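Local coordinates for protein endoglycosidase (Bacteroides thetaiotaomicron, PDB 6Q64) that probably hydrolyses glycosidic bonds in complex N-glycans, acting as a family 18 glycoside hydrolase with a TIM-barrel fold, at residues A[75-78]-A[79-82]; A[304-308]-A[309-313]; A[350-353]-A[354-358]. The protein carries 1 engineered substitution. All coordinates share one frame; numbering follows the deposited sequence.

Interaction 1 (A[75-78]-A[79-82]); sequences GWFG and NWTG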
loop_
_atom_site.group_PDB
_atom_site.type_symbol
_atom_site.label_atom_id
_atom_site.label_comp_id
_atom_site.label_asym_id
_atom_site.label_seq_id
_atom_site.Cartn_x
_atom_site.Cartn_y
_atom_site.Cartn_z
ATOM N N GLY A 75 4.559 1.278 2.446
ATOM C CA GLY A 75 5.087 -0.018 2.906
ATOM C C GLY A 75 4.000 -0.839 3.573
ATOM O O GLY A 75 2.900 -0.306 3.916
ATOM N N TRP A 76 4.393 -2.077 3.900
ATOM C CA TRP A 76 3.617 -2.990 4.762
ATOM C C TRP A 76 4.167 -2.883 6.177
ATOM O O TRP A 76 5.228 -3.485 6.431
ATOM C CB TRP A 76 3.673 -4.410 4.189
ATOM C CG TRP A 76 2.810 -4.538 2.974
ATOM C CD1 TRP A 76 1.447 -4.542 2.940
ATOM C CD2 TRP A 76 3.254 -4.589 1.609
ATOM N NE1 TRP A 76 1.013 -4.605 1.646
ATOM C CE2 TRP A 76 2.097 -4.643 0.809
ATOM C CE3 TRP A 76 4.510 -4.625 0.995
ATOM C CZ2 TRP A 76 2.163 -4.737 -0.578
ATOM C CZ3 TRP A 76 4.578 -4.705 -0.375
ATOM C CH2 TRP A 76 3.418 -4.757 -1.147
ATOM N N PHE A 77 3.442 -2.161 7.035
ATOM C CA PHE A 77 3.763 -1.869 8.461
ATOM C C PHE A 77 3.246 -2.969 9.394
ATOM O O PHE A 77 2.007 -3.080 9.647
ATOM C CB PHE A 77 3.138 -0.529 8.841
ATOM C CG PHE A 77 3.629 0.062 10.138
ATOM C CD1 PHE A 77 4.982 0.158 10.414
ATOM C CD2 PHE A 77 2.741 0.564 11.073
ATOM C CE1 PHE A 77 5.426 0.727 11.594
ATOM C CE2 PHE A 77 3.191 1.138 12.248
ATOM C CZ PHE A 77 4.528 1.204 12.510
ATOM N N GLY A 78 4.173 -3.761 9.929
ATOM C CA GLY A 78 3.878 -4.801 10.940
ATOM C C GLY A 78 4.165 -4.329 12.360
ATOM O O GLY A 78 4.982 -3.408 12.503
ATOM N N ASN A 79 3.517 -4.958 13.355
ATOM C CA ASN A 79 3.663 -4.736 14.823
ATOM C C ASN A 79 3.187 -3.322 15.147
ATOM O O ASN A 79 3.907 -2.593 15.868
ATOM C CB ASN A 79 5.099 -4.923 15.345
ATOM C CG ASN A 79 5.781 -6.208 14.905
ATOM O OD1 ASN A 79 6.455 -6.264 13.861
ATOM N ND2 ASN A 79 5.644 -7.239 15.726
ATOM N N TRP A 80 2.043 -2.920 14.602
ATOM C CA TRP A 80 1.511 -1.558 14.846
ATOM C C TRP A 80 0.736 -1.522 16.171
ATOM O O TRP A 80 -0.394 -2.048 16.197
ATOM C CB TRP A 80 0.646 -1.095 13.684
ATOM C CG TRP A 80 -0.056 0.180 14.020
ATOM C CD1 TRP A 80 0.496 1.287 14.595
ATOM C CD2 TRP A 80 -1.456 0.468 13.867
ATOM N NE1 TRP A 80 -0.447 2.257 14.773
ATOM C CE2 TRP A 80 -1.654 1.790 14.327
ATOM C CE3 TRP A 80 -2.552 -0.248 13.367
ATOM C CZ2 TRP A 80 -2.901 2.411 14.294
ATOM C CZ3 TRP A 80 -3.783 0.368 13.324
ATOM C CH2 TRP A 80 -3.950 1.680 13.782
ATOM N N THR A 81 1.289 -0.885 17.214
ATOM C CA THR A 81 0.693 -0.870 18.580
ATOM C C THR A 81 0.371 0.548 19.061
ATOM O O THR A 81 -0.621 0.687 19.798
ATOM C CB THR A 81 1.580 -1.581 19.612
ATOM O OG1 THR A 81 2.610 -0.683 20.040
ATOM C CG2 THR A 81 2.147 -2.889 19.098
ATOM N N GLY A 82 1.172 1.549 18.706
ATOM C CA GLY A 82 1.031 2.922 19.237
ATOM C C GLY A 82 1.223 3.006 20.750
ATOM O O GLY A 82 0.600 3.902 21.350
#
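Phe77 and Trp80 lie on the segment that follows strand 72-76, where the backbone bends at Asn79. Residues 77 and 78 are still extended, but Asn79 adopts left-handed helical angles (phi 65°), a conformation that asparagine tolerates better than most residues with a side chain. Gly78 is buried, and a CB there would sit tightly against Asn79 N, which gives a reason for glycine at this place. Asn79 itself is exposed, as suits a polar side chain.

Phe77 and Trp80, three residues apart, make the side-chain contact. Phe77 offers the rim of its ring: CE2 lies 3.6 Å from Trp80 CD1, which sits near the phenyl plane, and CD2 lies 3.7 Å from Trp80 CB. The phenyl and pyrrole planes are inclined at 43°, an oblique meeting of two side chains that cross at about a right angle. Trp80 brings its ring to the phenyl rim with CG anti to the backbone N (chi1 171°). It adds a polar end to this apolar pair, since its NE1 is hydrogen-bonded to Asp117.

Around them, Phe77 packs on Val101 and both rings rest on Leu91, while Gly78 N bonds to Glu336. Strand 72-76 is the first of the barrel: Gly75 and Phe77 bond through their backbones to Ser102 of strand 100-102, and Trp76 to Thr332 of strand 329-333, so the bend follows a strand held between two neighbours.

Interaction 2 (A[304-308]-A[309-313]); sequences ELNSM and EGNQI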
loop_
_atom_site.group_PDB
_atom_site.type_symbol
_atom_site.label_atom_id
_atom_site.label_comp_id
_atom_site.label_asym_id
_atom_site.label_seq_id
_atom_site.Cartn_x
_atom_site.Cartn_y
_atom_site.Cartn_z
ATOM N N GLU A 304 26.323 4.777 -11.630
ATOM C CA GLU A 304 26.795 5.386 -10.358
ATOM C C GLU A 304 26.097 4.748 -9.144
ATOM O O GLU A 304 26.726 4.647 -8.098
ATOM C CB GLU A 304 26.667 6.909 -10.408
ATOM C CG GLU A 304 25.269 7.436 -10.297
ATOM C CD GLU A 304 24.515 7.523 -11.614
ATOM O OE1 GLU A 304 23.464 8.169 -11.581
ATOM O OE2 GLU A 304 24.958 6.930 -12.666
ATOM N N LEU A 305 24.869 4.266 -9.280
ATOM C CA LEU A 305 24.167 3.528 -8.194
ATOM C C LEU A 305 24.845 2.182 -7.877
ATOM O O LEU A 305 24.541 1.649 -6.816
ATOM C CB LEU A 305 22.711 3.283 -8.600
ATOM C CG LEU A 305 21.681 4.222 -7.990
ATOM C CD1 LEU A 305 22.088 5.683 -8.129
ATOM C CD2 LEU A 305 20.315 3.984 -8.620
ATOM N N ASN A 306 25.675 1.604 -8.756
ATOM C CA ASN A 306 26.171 0.207 -8.567
ATOM C C ASN A 306 27.465 0.176 -7.723
ATOM O O ASN A 306 27.884 -0.915 -7.319
ATOM C CB ASN A 306 26.342 -0.528 -9.906
ATOM C CG ASN A 306 25.061 -0.619 -10.705
ATOM O OD1 ASN A 306 23.977 -0.874 -10.164
ATOM N ND2 ASN A 306 25.185 -0.423 -12.005
ATOM N N SER A 307 28.073 1.327 -7.457
ATOM C CA SER A 307 29.231 1.472 -6.536
ATOM C C SER A 307 28.773 1.589 -5.076
ATOM O O SER A 307 29.621 1.653 -4.190
ATOM C CB SER A 307 30.040 2.667 -6.946
ATOM O OG SER A 307 29.242 3.843 -6.868
HETATM N N MSE A 308 27.445 1.573 -4.853
HETATM C CA MSE A 308 26.789 1.954 -3.611
HETATM C C MSE A 308 25.897 0.815 -3.117
HETATM O O MSE A 308 25.158 0.217 -3.877
HETATM C CB MSE A 308 25.832 3.125 -3.865
HETATM C CG MSE A 308 26.305 4.548 -3.551
HETATM SE SE MSE A 308 24.744 5.633 -4.240
HETATM C CE MSE A 308 25.697 7.298 -4.775
ATOM N N GLU A 309 25.879 0.563 -1.811
ATOM C CA GLU A 309 25.007 -0.458 -1.253
ATOM C C GLU A 309 23.556 0.045 -1.344
ATOM O O GLU A 309 23.355 1.282 -1.272
ATOM C CB GLU A 309 25.526 -0.749 0.159
ATOM C CG GLU A 309 24.516 -1.353 1.126
ATOM C CD GLU A 309 25.113 -1.764 2.470
ATOM O OE1 GLU A 309 25.436 -0.877 3.297
ATOM O OE2 GLU A 309 25.288 -2.970 2.659
ATOM N N GLY A 310 22.578 -0.853 -1.483
ATOM C CA GLY A 310 21.138 -0.485 -1.519
ATOM C C GLY A 310 20.631 -0.062 -2.911
ATOM O O GLY A 310 19.585 0.683 -3.005
ATOM N N ASN A 311 21.304 -0.519 -3.977
ATOM C CA ASN A 311 21.076 -0.013 -5.354
ATOM C C ASN A 311 19.709 -0.507 -5.877
ATOM O O ASN A 311 19.124 0.242 -6.635
ATOM C CB ASN A 311 22.294 -0.245 -6.255
ATOM C CG ASN A 311 22.541 -1.695 -6.547
ATOM O OD1 ASN A 311 22.050 -2.551 -5.821
ATOM N ND2 ASN A 311 23.265 -1.974 -7.624
ATOM N N GLN A 312 19.159 -1.629 -5.403
ATOM C CA GLN A 312 17.760 -2.072 -5.685
ATOM C C GLN A 312 16.821 -0.935 -5.298
ATOM O O GLN A 312 16.234 -0.333 -6.194
ATOM C CB GLN A 312 17.371 -3.387 -4.994
ATOM C CG GLN A 312 15.974 -3.909 -5.324
ATOM C CD GLN A 312 15.701 -5.357 -4.948
ATOM O OE1 GLN A 312 15.562 -5.772 -3.789
ATOM N NE2 GLN A 312 15.552 -6.174 -5.966
ATOM N N ILE A 313 16.687 -0.594 -4.026
ATOM C CA ILE A 313 15.656 0.408 -3.600
ATOM C C ILE A 313 15.940 1.784 -4.229
ATOM O O ILE A 313 15.009 2.604 -4.375
ATOM C CB ILE A 313 15.534 0.501 -2.071
ATOM C CG1 ILE A 313 14.275 1.283 -1.679
ATOM C CG2 ILE A 313 16.802 1.087 -1.471
ATOM C CD1 ILE A 313 13.753 0.994 -0.288
#
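Asn306 and Asn311 meet through their amides where a loop runs into the first turn of a helix. Asn311 ND2 donates to Asn306 OD1 over 2.9 Å, reaching a lone pair in the carbonyl plane, although the N-H is bent (137° at the hydrogen) and the two amide planes stand 88° apart. With chi1 at 68°, Asn311 CG sits between its own backbone N and carbonyl carbon, which swings the amide back over the preceding loop. Asn306 OD1 also accepts from Ser300 N, and Asn311 ND2 gives to Tyr298 O. Packing is close here, with Asn311 CB 3.0 Å from Leu305 O. An alanine in place of Asn311 is likely to cost Asn306 OD1 one of its two donors and leave Tyr298 O without this one, letting the loop shift against the helix.

Looser are Ser307, Glu309 and the selenomethionine Met308, all exposed, the end of Met308 leading away from 309-313. Within the loop, Ser307 OG bonds Glu304 O at 2.9 Å.

Gly310, whose positive phi suits a residue without a side chain, occupies the N-cap of helix 311-317. This begins the helical limb of a beta-alpha-beta crossover, the helix coming between strands 280-285 and 329-333 of the TIM barrel in sequence.

Interaction 3 (A[350-353]-A[354-358]); sequences KALY and FGNQV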
loop_
_atom_site.group_PDB
_atom_site.type_symbol
_atom_site.label_atom_id
_atom_site.label_comp_id
_atom_site.label_asym_id
_atom_site.label_seq_id
_atom_site.Cartn_x
_atom_site.Cartn_y
_atom_site.Cartn_z
ATOM N N LYS A 350 16.387 7.551 2.288
ATOM C CA LYS A 350 17.380 7.778 1.235
ATOM C C LYS A 350 16.670 7.625 -0.111
ATOM O O LYS A 350 16.772 8.541 -0.952
ATOM C CB LYS A 350 18.523 6.771 1.360
ATOM C CG LYS A 350 19.822 7.210 0.700
ATOM C CD LYS A 350 20.879 6.179 0.868
ATOM C CE LYS A 350 22.182 6.764 1.358
ATOM N NZ LYS A 350 22.940 7.338 0.212
ATOM N N ALA A 351 15.972 6.506 -0.295
ATOM C CA ALA A 351 15.271 6.169 -1.551
ATOM C C ALA A 351 14.400 7.360 -1.934
ATOM O O ALA A 351 14.630 7.909 -3.012
ATOM C CB ALA A 351 14.483 4.905 -1.397
ATOM N N LEU A 352 13.528 7.833 -1.045
ATOM C CA LEU A 352 12.605 8.966 -1.358
ATOM C C LEU A 352 13.375 10.264 -1.570
ATOM O O LEU A 352 12.860 11.122 -2.271
ATOM C CB LEU A 352 11.565 9.095 -0.253
ATOM C CG LEU A 352 10.740 7.823 -0.109
ATOM C CD1 LEU A 352 9.773 7.898 1.037
ATOM C CD2 LEU A 352 9.992 7.555 -1.412
ATOM N N TYR A 353 14.574 10.381 -1.022
ATOM C CA TYR A 353 15.417 11.575 -1.214
ATOM C C TYR A 353 15.982 11.498 -2.633
ATOM O O TYR A 353 16.066 12.524 -3.343
ATOM C CB TYR A 353 16.501 11.651 -0.132
ATOM C CG TYR A 353 17.605 12.640 -0.448
ATOM C CD1 TYR A 353 17.360 14.006 -0.425
ATOM C CD2 TYR A 353 18.892 12.211 -0.745
ATOM C CE1 TYR A 353 18.353 14.924 -0.750
ATOM C CE2 TYR A 353 19.889 13.112 -1.064
ATOM C CZ TYR A 353 19.616 14.471 -1.095
ATOM O OH TYR A 353 20.618 15.358 -1.378
ATOM N N PHE A 354 16.376 10.291 -3.039
ATOM C CA PHE A 354 16.899 10.006 -4.407
ATOM C C PHE A 354 15.756 10.244 -5.427
ATOM O O PHE A 354 15.899 11.075 -6.304
ATOM C CB PHE A 354 17.580 8.627 -4.417
ATOM C CG PHE A 354 19.053 8.677 -4.096
ATOM C CD1 PHE A 354 19.520 9.327 -2.965
ATOM C CD2 PHE A 354 19.991 8.094 -4.924
ATOM C CE1 PHE A 354 20.880 9.387 -2.687
ATOM C CE2 PHE A 354 21.347 8.171 -4.652
ATOM C CZ PHE A 354 21.789 8.807 -3.526
ATOM N N GLY A 355 14.582 9.671 -5.197
ATOM C CA GLY A 355 13.422 9.775 -6.093
ATOM C C GLY A 355 12.884 11.183 -6.266
ATOM O O GLY A 355 12.418 11.494 -7.379
ATOM N N ASN A 356 12.944 12.008 -5.226
ATOM C CA ASN A 356 12.244 13.317 -5.163
ATOM C C ASN A 356 13.234 14.487 -5.211
ATOM O O ASN A 356 12.776 15.573 -5.506
ATOM C CB ASN A 356 11.338 13.364 -3.942
ATOM C CG ASN A 356 10.163 12.432 -4.112
ATOM O OD1 ASN A 356 9.296 12.708 -4.928
ATOM N ND2 ASN A 356 10.145 11.309 -3.404
ATOM N N GLN A 357 14.533 14.319 -4.947
ATOM C CA GLN A 357 15.449 15.485 -5.016
ATOM C C GLN A 357 16.649 15.189 -5.873
ATOM O O GLN A 357 16.927 16.052 -6.726
ATOM C CB GLN A 357 15.968 15.931 -3.663
ATOM C CG GLN A 357 14.866 16.633 -2.904
ATOM C CD GLN A 357 15.189 17.021 -1.478
ATOM O OE1 GLN A 357 16.263 17.601 -1.186
ATOM N NE2 GLN A 357 14.192 16.756 -0.629
ATOM N N VAL A 358 17.355 14.092 -5.609
ATOM C CA VAL A 358 18.678 13.879 -6.263
ATOM C C VAL A 358 18.429 13.777 -7.775
ATOM O O VAL A 358 19.126 14.440 -8.525
ATOM C CB VAL A 358 19.430 12.654 -5.705
ATOM C CG1 VAL A 358 20.771 12.461 -6.389
ATOM C CG2 VAL A 358 19.616 12.728 -4.192
#
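Tyr353 and Phe354 meet rim to rim, neither ring lying over the face of the other. Their planes are 64° apart, and the touch is between Tyr353 CD2 and Phe354 CD1 at 3.7 Å. Along its other edge Tyr353 receives Gln357: OE1 comes to 3.4 Å from Tyr353 CE1, near the phenol plane, with the amide turned almost perpendicular to the ring. Val358 comes over one face of the phenol, although the modelled approach of its CG2 is too short to trust. The same valine places CB above one face of the Phe354 ring, toward its rim. Phe354 is buried, as befits an apolar ring, while Tyr353 and Gln357, with their polar ends, are exposed.

These residues belong to helix 346-358, the helix that follows the last barrel strand, 329-333, and covers the sheet: Ala351 and Leu352 both lean on Ile330. The small side chain of Ala351 also lets helix 311-317 come close.

Lys350 runs alongside Phe354, its chain bent near the end, and NZ reaches 4.1 Å from Phe354 CE1. On the opposite flank Asn356 folds back on its own helix: with CG anti to the carbonyl carbon (chi1 -70°), ND2 bonds Leu352 O at 2.9 Å, in the carbonyl plane and on a lone pair. Its OD1 accepts from Val71 N, so one amide joins the helix backbone to that of Val71, just before strand 72-76. Near the end the helix widens into a pi-type turn, where Tyr353 O takes hydrogen bonds from both Val358 N (3.0 Å) and Gln357 N.

Along the chain the three contacts come in series, and all belong to one TIM barrel. Interaction 1 opens from the C-terminal end of the first strand, 72-76; interaction 2 lies at the start of helix 311-317 and the loop before it, interaction 3 on helix 346-358. Centres of interactions 1 and 2 are about 27 Å apart, those of 1 and 3 about 23 Å, and neither pair touches. Interactions 2 and 3 are neighbours, about 13 Å between centres, joined where Ile313 CG1 packs 3.6 Å from Ala351 CB and SE of selenomethionine Met308 approaches Phe354 CE2. The closing helices thus pack on each other, while residues 77-82 shape a loop at the rim where TIM barrels usually carry their active sites.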